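Local coordinates for protein luciferase-like enzymeAMP-CoA-ligase (Zophobas atratus, PDB 4W8O) that probably activates carboxylic acids with ATP as an adenylate-forming, luciferase-like AMP/CoA-ligase, though it comes from a nonluminescent mealworm, at residues A[118-132]-A[141-153]. Numbering follows the deposited sequence.
Sequences PRIIFVEEESLKLIE and SCEIIVFGKSTKH
Ile121 and Ile145 lock strands 120-124 and 143-147 together in parallel: Ile145 N donates to Ile121 O (2.9 Å), and the ladder runs on through Val123 O to Phe147 N (2.8 Å). Packing is tight on both faces of this pair. On one, Ile145 lays CB over a face of the Phe122 ring, 4.2 Å from its centroid, while its CD1 reaches Ile120 CG2. On the other, Ile144 CG2 meets Val123 CG1 at 3.6 Å; with CG1 beside the backbone N (chi1 -67°), Ile144 sends CD1 against both Ile131 CG2 and Glu132 CG of the helix. The Glu125 end is looser and wetter: Glu125 OE2 takes Lys149 N on its anti lone pair, and a water joins Glu125 N to Phe147 O. Where the helix meets the chain after strand 143-147, His153 NE2 donates to the anti lone pair of Glu132 OE2 (2.9 Å, 172° at the hydrogen), the oxygen lying in the ring plane. An alanine in place of Glu132 would probably leave His153 NE2 without this acceptor and its ring freer to turn. This is a beta-alpha-beta crossover: helix 128-138 links the two strands, strand 72-76 flanks 120-124, helix 85-92 touches Phe122 and Phe147, and helix 106-116 packs against Ile131.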
loop_
_atom_site.group_PDB
_atom_site.type_symbol
_atom_site.label_atom_id
_atom_site.label_comp_id
_atom_site.label_asym_id
_atom_site.label_seq_id
_atom_site.Cartn_x
_atom_site.Cartn_y
_atom_site.Cartn_z
ATOM N N PRO A 118 -2.445 15.370 13.755
ATOM C CA PRO A 118 -1.178 15.650 13.075
ATOM C C PRO A 118 -0.624 17.051 13.336
ATOM O O PRO A 118 -1.370 17.975 13.648
ATOM C CB PRO A 118 -1.514 15.467 11.596
ATOM C CG PRO A 118 -2.985 15.683 11.487
ATOM C CD PRO A 118 -3.602 15.479 12.845
ATOM N N ARG A 119 0.690 17.181 13.217
ATOM C CA ARG A 119 1.344 18.464 13.387
ATOM C C ARG A 119 1.274 19.272 12.105
ATOM O O ARG A 119 1.175 20.489 12.131
ATOM C CB ARG A 119 2.796 18.266 13.777
ATOM C CG ARG A 119 3.520 19.577 13.949
ATOM C CD ARG A 119 4.678 19.407 14.880
ATOM N NE ARG A 119 5.532 20.584 14.892
ATOM C CZ ARG A 119 6.602 20.700 15.664
ATOM N NH1 ARG A 119 6.943 19.705 16.486
ATOM N NH2 ARG A 119 7.343 21.805 15.613
ATOM N N ILE A 120 1.354 18.580 10.980
ATOM C CA ILE A 120 1.248 19.211 9.681
ATOM C C ILE A 120 0.383 18.313 8.830
ATOM O O ILE A 120 0.435 17.081 8.968
ATOM C CB ILE A 120 2.612 19.343 8.979
ATOM C CG1 ILE A 120 3.511 20.334 9.719
ATOM C CG2 ILE A 120 2.431 19.788 7.532
ATOM C CD1 ILE A 120 4.956 20.300 9.277
ATOM N N ILE A 121 -0.399 18.931 7.954
ATOM C CA ILE A 121 -1.083 18.200 6.894
ATOM C C ILE A 121 -0.812 18.854 5.539
ATOM O O ILE A 121 -1.059 20.050 5.351
ATOM C CB ILE A 121 -2.601 18.035 7.156
ATOM C CG1 ILE A 121 -3.285 17.426 5.929
ATOM C CG2 ILE A 121 -3.254 19.358 7.490
ATOM C CD1 ILE A 121 -4.616 16.790 6.240
ATOM N N PHE A 122 -0.271 18.063 4.618
ATOM C CA PHE A 122 -0.124 18.457 3.214
ATOM C C PHE A 122 -1.418 18.128 2.472
ATOM O O PHE A 122 -1.913 16.998 2.547
ATOM C CB PHE A 122 1.047 17.717 2.557
ATOM C CG PHE A 122 2.404 18.184 3.028
ATOM C CD1 PHE A 122 2.924 17.742 4.233
ATOM C CD2 PHE A 122 3.160 19.057 2.262
ATOM C CE1 PHE A 122 4.175 18.167 4.675
ATOM C CE2 PHE A 122 4.404 19.489 2.693
ATOM C CZ PHE A 122 4.912 19.045 3.908
ATOM N N VAL A 123 -1.943 19.103 1.731
ATOM C CA VAL A 123 -3.253 18.971 1.096
ATOM C C VAL A 123 -3.271 19.489 -0.344
ATOM O O VAL A 123 -2.713 20.534 -0.643
ATOM C CB VAL A 123 -4.325 19.709 1.931
ATOM C CG1 VAL A 123 -4.141 21.217 1.843
ATOM C CG2 VAL A 123 -5.734 19.329 1.481
ATOM N N GLU A 124 -3.908 18.736 -1.234
ATOM C CA GLU A 124 -4.168 19.200 -2.592
ATOM C C GLU A 124 -5.158 20.361 -2.554
ATOM O O GLU A 124 -5.989 20.439 -1.643
ATOM C CB GLU A 124 -4.712 18.064 -3.474
ATOM C CG GLU A 124 -6.049 17.500 -3.000
ATOM C CD GLU A 124 -6.602 16.382 -3.865
ATOM O OE1 GLU A 124 -5.879 15.840 -4.730
ATOM O OE2 GLU A 124 -7.788 16.047 -3.669
ATOM N N GLU A 125 -5.081 21.250 -3.543
ATOM C CA GLU A 125 -5.995 22.399 -3.614
ATOM C C GLU A 125 -7.468 21.984 -3.543
ATOM O O GLU A 125 -8.281 22.645 -2.894
ATOM C CB GLU A 125 -5.758 23.195 -4.899
ATOM C CG GLU A 125 -4.484 24.020 -4.882
ATOM C CD GLU A 125 -4.246 24.774 -6.184
ATOM O OE1 GLU A 125 -4.963 24.525 -7.173
ATOM O OE2 GLU A 125 -3.330 25.613 -6.229
ATOM N N GLU A 126 -7.792 20.867 -4.184
ATOM C CA GLU A 126 -9.172 20.400 -4.299
ATOM C C GLU A 126 -9.745 19.896 -2.971
ATOM O O GLU A 126 -10.945 19.783 -2.817
ATOM C CB GLU A 126 -9.265 19.272 -5.333
ATOM C CG GLU A 126 -8.854 19.656 -6.747
ATOM C CD GLU A 126 -7.343 19.683 -6.975
ATOM O OE1 GLU A 126 -6.568 19.361 -6.047
ATOM O OE2 GLU A 126 -6.925 20.057 -8.095
ATOM N N SER A 127 -8.879 19.568 -2.022
ATOM C CA SER A 127 -9.305 19.026 -0.742
ATOM C C SER A 127 -9.057 20.031 0.396
ATOM O O SER A 127 -9.232 19.702 1.569
ATOM C CB SER A 127 -8.557 17.709 -0.472
ATOM O OG SER A 127 -8.880 16.713 -1.437
ATOM N N LEU A 128 -8.654 21.256 0.054
ATOM C CA LEU A 128 -8.341 22.264 1.065
ATOM C C LEU A 128 -9.546 22.618 1.952
ATOM O O LEU A 128 -9.425 22.612 3.173
ATOM C CB LEU A 128 -7.753 23.523 0.411
ATOM C CG LEU A 128 -7.452 24.718 1.318
ATOM C CD1 LEU A 128 -6.597 24.318 2.506
ATOM C CD2 LEU A 128 -6.781 25.824 0.519
ATOM N N LYS A 129 -10.697 22.905 1.348
ATOM C CA LYS A 129 -11.909 23.248 2.119
ATOM C C LYS A 129 -12.352 22.092 3.019
ATOM O O LYS A 129 -12.739 22.293 4.164
ATOM C CB LYS A 129 -13.072 23.635 1.199
ATOM C CG LYS A 129 -13.067 25.078 0.707
ATOM C CD LYS A 129 -14.458 25.477 0.232
ATOM C CE LYS A 129 -14.452 26.731 -0.633
ATOM N NZ LYS A 129 -13.930 27.927 0.081
ATOM N N LEU A 130 -12.310 20.883 2.480
ATOM C CA LEU A 130 -12.606 19.678 3.247
ATOM C C LEU A 130 -11.757 19.603 4.523
ATOM O O LEU A 130 -12.282 19.413 5.620
ATOM C CB LEU A 130 -12.354 18.451 2.368
ATOM C CG LEU A 130 -12.485 17.067 3.006
ATOM C CD1 LEU A 130 -13.921 16.806 3.448
ATOM C CD2 LEU A 130 -12.018 16.022 2.007
ATOM N N ILE A 131 -10.448 19.769 4.372
ATOM C CA ILE A 131 -9.532 19.732 5.507
ATOM C C ILE A 131 -9.771 20.898 6.481
ATOM O O ILE A 131 -9.810 20.693 7.687
ATOM C CB ILE A 131 -8.055 19.735 5.046
ATOM C CG1 ILE A 131 -7.716 18.461 4.265
ATOM C CG2 ILE A 131 -7.118 19.864 6.232
ATOM C CD1 ILE A 131 -8.063 17.174 4.980
ATOM N N GLU A 132 -9.914 22.112 5.958
ATOM C CA GLU A 132 -10.212 23.285 6.792
ATOM C C GLU A 132 -11.477 23.066 7.636
ATOM O O GLU A 132 -11.489 23.327 8.838
ATOM C CB GLU A 132 -10.365 24.546 5.921
ATOM C CG GLU A 132 -9.061 25.082 5.320
ATOM C CD GLU A 132 -9.269 26.274 4.386
ATOM O OE1 GLU A 132 -10.337 26.383 3.743
ATOM O OE2 GLU A 132 -8.362 27.124 4.288
ATOM N N SER A 141 -5.813 22.330 16.105
ATOM C CA SER A 141 -4.853 23.213 15.468
ATOM C C SER A 141 -3.829 22.356 14.734
ATOM O O SER A 141 -3.374 21.332 15.245
ATOM C CB SER A 141 -4.168 24.115 16.491
ATOM O OG SER A 141 -3.506 25.179 15.827
ATOM N N CYS A 142 -3.489 22.772 13.527
ATOM C CA CYS A 142 -2.601 22.011 12.671
ATOM C C CYS A 142 -2.151 22.918 11.551
ATOM O O CYS A 142 -2.957 23.657 10.996
ATOM C CB CYS A 142 -3.335 20.804 12.083
ATOM S SG CYS A 142 -2.330 19.735 11.021
ATOM N N GLU A 143 -0.870 22.874 11.215
ATOM C CA GLU A 143 -0.378 23.613 10.067
ATOM C C GLU A 143 -0.845 22.904 8.792
ATOM O O GLU A 143 -0.769 21.674 8.691
ATOM C CB GLU A 143 1.149 23.698 10.110
ATOM C CG GLU A 143 1.771 24.567 9.031
ATOM C CD GLU A 143 3.270 24.341 8.887
ATOM O OE1 GLU A 143 3.881 23.750 9.794
ATOM O OE2 GLU A 143 3.839 24.760 7.860
ATOM N N ILE A 144 -1.350 23.679 7.840
ATOM C CA ILE A 144 -1.710 23.161 6.529
ATOM C C ILE A 144 -0.678 23.639 5.515
ATOM O O ILE A 144 -0.275 24.796 5.538
ATOM C CB ILE A 144 -3.115 23.632 6.102
ATOM C CG1 ILE A 144 -4.187 22.995 7.010
ATOM C CG2 ILE A 144 -3.367 23.282 4.640
ATOM C CD1 ILE A 144 -5.560 23.615 6.865
ATOM N N ILE A 145 -0.240 22.738 4.637
ATOM C CA ILE A 145 0.654 23.100 3.539
ATOM C C ILE A 145 0.011 22.606 2.246
ATOM O O ILE A 145 -0.316 21.429 2.128
ATOM C CB ILE A 145 2.070 22.519 3.744
ATOM C CG1 ILE A 145 2.683 23.083 5.034
ATOM C CG2 ILE A 145 2.966 22.849 2.560
ATOM C CD1 ILE A 145 4.068 22.568 5.358
ATOM N N VAL A 146 -0.181 23.517 1.290
ATOM C CA VAL A 146 -0.955 23.228 0.085
ATOM C C VAL A 146 -0.038 22.818 -1.064
ATOM O O VAL A 146 1.020 23.418 -1.263
ATOM C CB VAL A 146 -1.792 24.464 -0.339
ATOM C CG1 VAL A 146 -2.523 24.220 -1.655
ATOM C CG2 VAL A 146 -2.776 24.835 0.759
ATOM N N PHE A 147 -0.440 21.782 -1.800
ATOM C CA PHE A 147 0.181 21.459 -3.082
ATOM C C PHE A 147 -0.349 22.426 -4.127
ATOM O O PHE A 147 -1.270 22.117 -4.870
ATOM C CB PHE A 147 -0.124 20.018 -3.521
ATOM C CG PHE A 147 0.524 18.967 -2.669
ATOM C CD1 PHE A 147 1.898 18.794 -2.687
ATOM C CD2 PHE A 147 -0.245 18.142 -1.851
ATOM C CE1 PHE A 147 2.504 17.824 -1.902
ATOM C CE2 PHE A 147 0.354 17.166 -1.067
ATOM C CZ PHE A 147 1.739 17.010 -1.089
ATOM N N GLY A 148 0.243 23.604 -4.183
ATOM C CA GLY A 148 -0.211 24.634 -5.102
ATOM C C GLY A 148 0.006 25.999 -4.498
ATOM O O GLY A 148 0.976 26.211 -3.755
ATOM N N LYS A 149 -0.901 26.918 -4.806
ATOM C CA LYS A 149 -0.786 28.303 -4.367
ATOM C C LYS A 149 -1.608 28.522 -3.110
ATOM O O LYS A 149 -2.700 27.973 -2.968
ATOM C CB LYS A 149 -1.292 29.255 -5.453
ATOM C CG LYS A 149 -0.533 30.567 -5.518
ATOM C CD LYS A 149 0.655 30.459 -6.466
ATOM C CE LYS A 149 0.226 30.664 -7.915
ATOM N NZ LYS A 149 1.198 30.087 -8.885
ATOM N N SER A 150 -1.081 29.336 -2.208
ATOM C CA SER A 150 -1.830 29.768 -1.043
ATOM C C SER A 150 -1.212 31.034 -0.476
ATOM O O SER A 150 0.008 31.178 -0.452
ATOM C CB SER A 150 -1.847 28.667 0.025
ATOM O OG SER A 150 -2.687 29.027 1.117
ATOM N N THR A 151 -2.064 31.954 -0.045
ATOM C CA THR A 151 -1.646 33.082 0.786
ATOM C C THR A 151 -1.823 32.741 2.266
ATOM O O THR A 151 -1.018 33.134 3.112
ATOM C CB THR A 151 -2.493 34.329 0.478
ATOM O OG1 THR A 151 -2.348 34.673 -0.904
ATOM C CG2 THR A 151 -2.055 35.500 1.331
ATOM N N LYS A 152 -2.898 32.016 2.556
ATOM C CA LYS A 152 -3.335 31.740 3.917
ATOM C C LYS A 152 -2.437 30.701 4.589
ATOM O O LYS A 152 -2.124 30.808 5.779
ATOM C CB LYS A 152 -4.777 31.232 3.865
ATOM C CG LYS A 152 -5.566 31.302 5.160
ATOM C CD LYS A 152 -6.915 30.616 4.978
ATOM C CE LYS A 152 -7.942 31.086 5.991
ATOM N NZ LYS A 152 -7.576 30.705 7.384
ATOM N N HIS A 153 -2.038 29.698 3.808
ATOM C CA HIS A 153 -1.218 28.592 4.288
ATOM C C HIS A 153 0.110 28.559 3.552
ATOM O O HIS A 153 0.285 29.228 2.535
ATOM C CB HIS A 153 -1.939 27.268 4.046
ATOM C CG HIS A 153 -3.363 27.259 4.510
ATOM N ND1 HIS A 153 -3.713 27.186 5.841
ATOM C CD2 HIS A 153 -4.526 27.307 3.818
ATOM C CE1 HIS A 153 -5.028 27.195 5.950
ATOM N NE2 HIS A 153 -5.545 27.268 4.737
HETATM O O HOH W 1 -3.808 18.204 15.048
HETATM O O HOH W 2 1.249 22.774 13.512
HETATM O O HOH W 3 -3.374 20.618 -5.629
#